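Local coordinates for B- and T-lymphocyte attenuator (Mus musculus, PDB 1XAU), which acts as an inhibitory receptor on lymphocytes, binding TNFRSF14/HVEM through its extracellular immunoglobulin domain and dampening antigen receptor signalling via SHP-1 and SHP-2, at residues L60-G63 and P64-T68. Sequence-based numbering, arbitrary orientation.
Sequences LEVG and PQLYT
Gly63 and Leu66 face each other as an antiparallel hydrogen-bonded pair at the two ends of a type I beta turn, with Pro64 and Gln65 at its corners. Gly63 N donates to Leu66 O at 2.9 Å; the return bond from Leu66 N to Gly63 O is weak at 3.3 Å, though nearly straight (170°). This tight turn reverses the chain in the loop that leads from edge strand 57-59 of one sheet of the immunoglobulin beta sandwich to edge strand 66-71 of the other. Leu60 and Leu66 meet by their methyl ends, with Leu60 CD2 3.6 Å from Leu66 CD2. In both leucines CG stands anti to the backbone N (chi1 179° in Leu60, -167° in Leu66), which turns a methyl branch of each leucine toward the other at the edge of the sandwich. Leu81 touches both side chains, while Trp49 packs on Leu60 and Phe83 on Leu66. Val62 runs across Leu66 at about a right angle, its CG1 resting 4.2 Å from Leu66 CG. Besides accepting the bond from Gly63, the carbonyl of Leu66 abuts this valine, with Leu66 O 3.2 Å from Val62 CB.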
ATOM      1  N   LEU A  60      -0.285   1.747   9.312  1.00 17.83           N
ATOM      2  CA  LEU A  60       0.795   2.659   9.007  1.00 18.63           C
ATOM      3  C   LEU A  60       0.396   4.078   9.347  1.00 19.36           C
ATOM      4  O   LEU A  60      -0.665   4.552   8.938  1.00 19.92           O
ATOM      5  CB  LEU A  60       1.150   2.561   7.516  1.00 18.97           C
ATOM      6  CG  LEU A  60       2.264   3.489   7.064  1.00 19.29           C
ATOM      7  CD1 LEU A  60       3.572   3.050   7.786  1.00 18.36           C
ATOM      8  CD2 LEU A  60       2.502   3.399   5.529  1.00 18.85           C
ATOM      9  N   GLU A  61       1.239   4.746  10.091  1.00 18.74           N
ATOM     10  CA  GLU A  61       0.973   6.155  10.446  1.00 18.87           C
ATOM     11  C   GLU A  61       1.461   7.080   9.307  1.00 17.89           C
ATOM     12  O   GLU A  61       2.612   6.931   8.859  1.00 19.45           O
ATOM     13  CB  GLU A  61       1.725   6.481  11.729  1.00 18.88           C
ATOM     14  CG  GLU A  61       1.481   7.901  12.244  1.00 20.16           C
ATOM     15  CD  GLU A  61       2.291   8.077  13.593  1.00 22.20           C
ATOM     16  OE1 GLU A  61       3.496   7.683  13.585  1.00 22.88           O
ATOM     17  OE2 GLU A  61       1.731   8.567  14.589  1.00 21.82           O
ATOM     18  N   VAL A  62       0.602   7.984   8.854  1.00 16.85           N
ATOM     19  CA  VAL A  62       0.985   8.900   7.793  1.00 16.57           C
ATOM     20  C   VAL A  62       1.344  10.237   8.414  1.00 16.81           C
ATOM     21  O   VAL A  62       1.128  10.427   9.629  1.00 14.66           O
ATOM     22  CB  VAL A  62      -0.068   8.978   6.734  1.00 17.55           C
ATOM     23  CG1 VAL A  62      -0.092   7.578   5.983  1.00 19.98           C
ATOM     24  CG2 VAL A  62      -1.470   9.277   7.346  1.00 18.86           C
ATOM     25  N   GLY A  63       1.908  11.174   7.638  1.00 15.84           N
ATOM     26  CA  GLY A  63       2.321  12.441   8.251  1.00 16.37           C
ATOM     27  C   GLY A  63       2.897  13.386   7.237  1.00 18.03           C
ATOM     28  O   GLY A  63       2.541  13.248   6.077  1.00 17.11           O
ATOM     29  N   PRO A  64       3.778  14.323   7.633  1.00 18.84           N
ATOM     30  CA  PRO A  64       4.311  15.266   6.617  1.00 19.92           C
ATOM     31  C   PRO A  64       5.115  14.731   5.465  1.00 19.72           C
ATOM     32  O   PRO A  64       5.271  15.412   4.479  1.00 20.80           O
ATOM     33  CB  PRO A  64       5.099  16.294   7.464  1.00 19.37           C
ATOM     34  CG  PRO A  64       5.781  15.427   8.486  1.00 21.38           C
ATOM     35  CD  PRO A  64       4.608  14.365   8.876  1.00 19.61           C
ATOM     36  N   GLN A  65       5.596  13.516   5.557  1.00 19.14           N
ATOM     37  CA  GLN A  65       6.401  12.946   4.478  1.00 19.17           C
ATOM     38  C   GLN A  65       5.829  11.607   3.988  1.00 17.51           C
ATOM     39  O   GLN A  65       6.555  10.847   3.362  1.00 16.59           O
ATOM     40  CB  GLN A  65       7.804  12.756   5.046  1.00 18.61           C
ATOM     41  CG  GLN A  65       8.413  14.105   5.454  1.00 22.14           C
ATOM     42  CD  GLN A  65       9.874  13.935   5.864  1.00 23.34           C
ATOM     43  OE1 GLN A  65      10.202  13.023   6.611  1.00 25.67           O
ATOM     44  NE2 GLN A  65      10.743  14.815   5.376  1.00 25.60           N
ATOM     45  N   LEU A  66       4.563  11.324   4.278  1.00 16.81           N
ATOM     46  CA  LEU A  66       3.989  10.015   3.890  1.00 16.71           C
ATOM     47  C   LEU A  66       2.499  10.289   3.728  1.00 17.16           C
ATOM     48  O   LEU A  66       1.824  10.697   4.734  1.00 17.64           O
ATOM     49  CB  LEU A  66       4.134   9.000   5.011  1.00 17.52           C
ATOM     50  CG  LEU A  66       3.866   7.554   4.639  1.00 18.40           C
ATOM     51  CD1 LEU A  66       4.726   7.150   3.496  1.00 18.17           C
ATOM     52  CD2 LEU A  66       4.116   6.635   5.933  1.00 19.24           C
ATOM     53  N   TYR A  67       1.959  10.048   2.533  1.00 16.96           N
ATOM     54  CA  TYR A  67       0.549  10.357   2.303  1.00 15.74           C
ATOM     55  C   TYR A  67       0.003   9.414   1.266  1.00 16.37           C
ATOM     56  O   TYR A  67       0.762   8.697   0.621  1.00 14.72           O
ATOM     57  CB  TYR A  67       0.342  11.852   1.884  1.00 16.18           C
ATOM     58  CG  TYR A  67       0.972  12.182   0.545  1.00 16.54           C
ATOM     59  CD1 TYR A  67       0.209  12.088  -0.627  1.00 15.26           C
ATOM     60  CD2 TYR A  67       2.284  12.626   0.445  1.00 17.60           C
ATOM     61  CE1 TYR A  67       0.730  12.429  -1.855  1.00 17.40           C
ATOM     62  CE2 TYR A  67       2.844  12.999  -0.824  1.00 17.87           C
ATOM     63  CZ  TYR A  67       2.073  12.894  -1.949  1.00 18.79           C
ATOM     64  OH  TYR A  67       2.654  13.195  -3.196  1.00 18.98           O
ATOM     65  N   THR A  68      -1.325   9.440   1.071  1.00 15.75           N
ATOM     66  CA  THR A  68      -1.930   8.507   0.138  1.00 16.65           C
ATOM     67  C   THR A  68      -2.729   9.221  -0.923  1.00 18.29           C
ATOM     68  O   THR A  68      -3.061  10.450  -0.804  1.00 17.99           O
ATOM     69  CB  THR A  68      -2.877   7.509   0.857  1.00 15.44           C
ATOM     70  OG1 THR A  68      -3.989   8.217   1.426  1.00 16.22           O
ATOM     71  CG2 THR A  68      -2.164   6.759   2.044  1.00 13.52           C
TER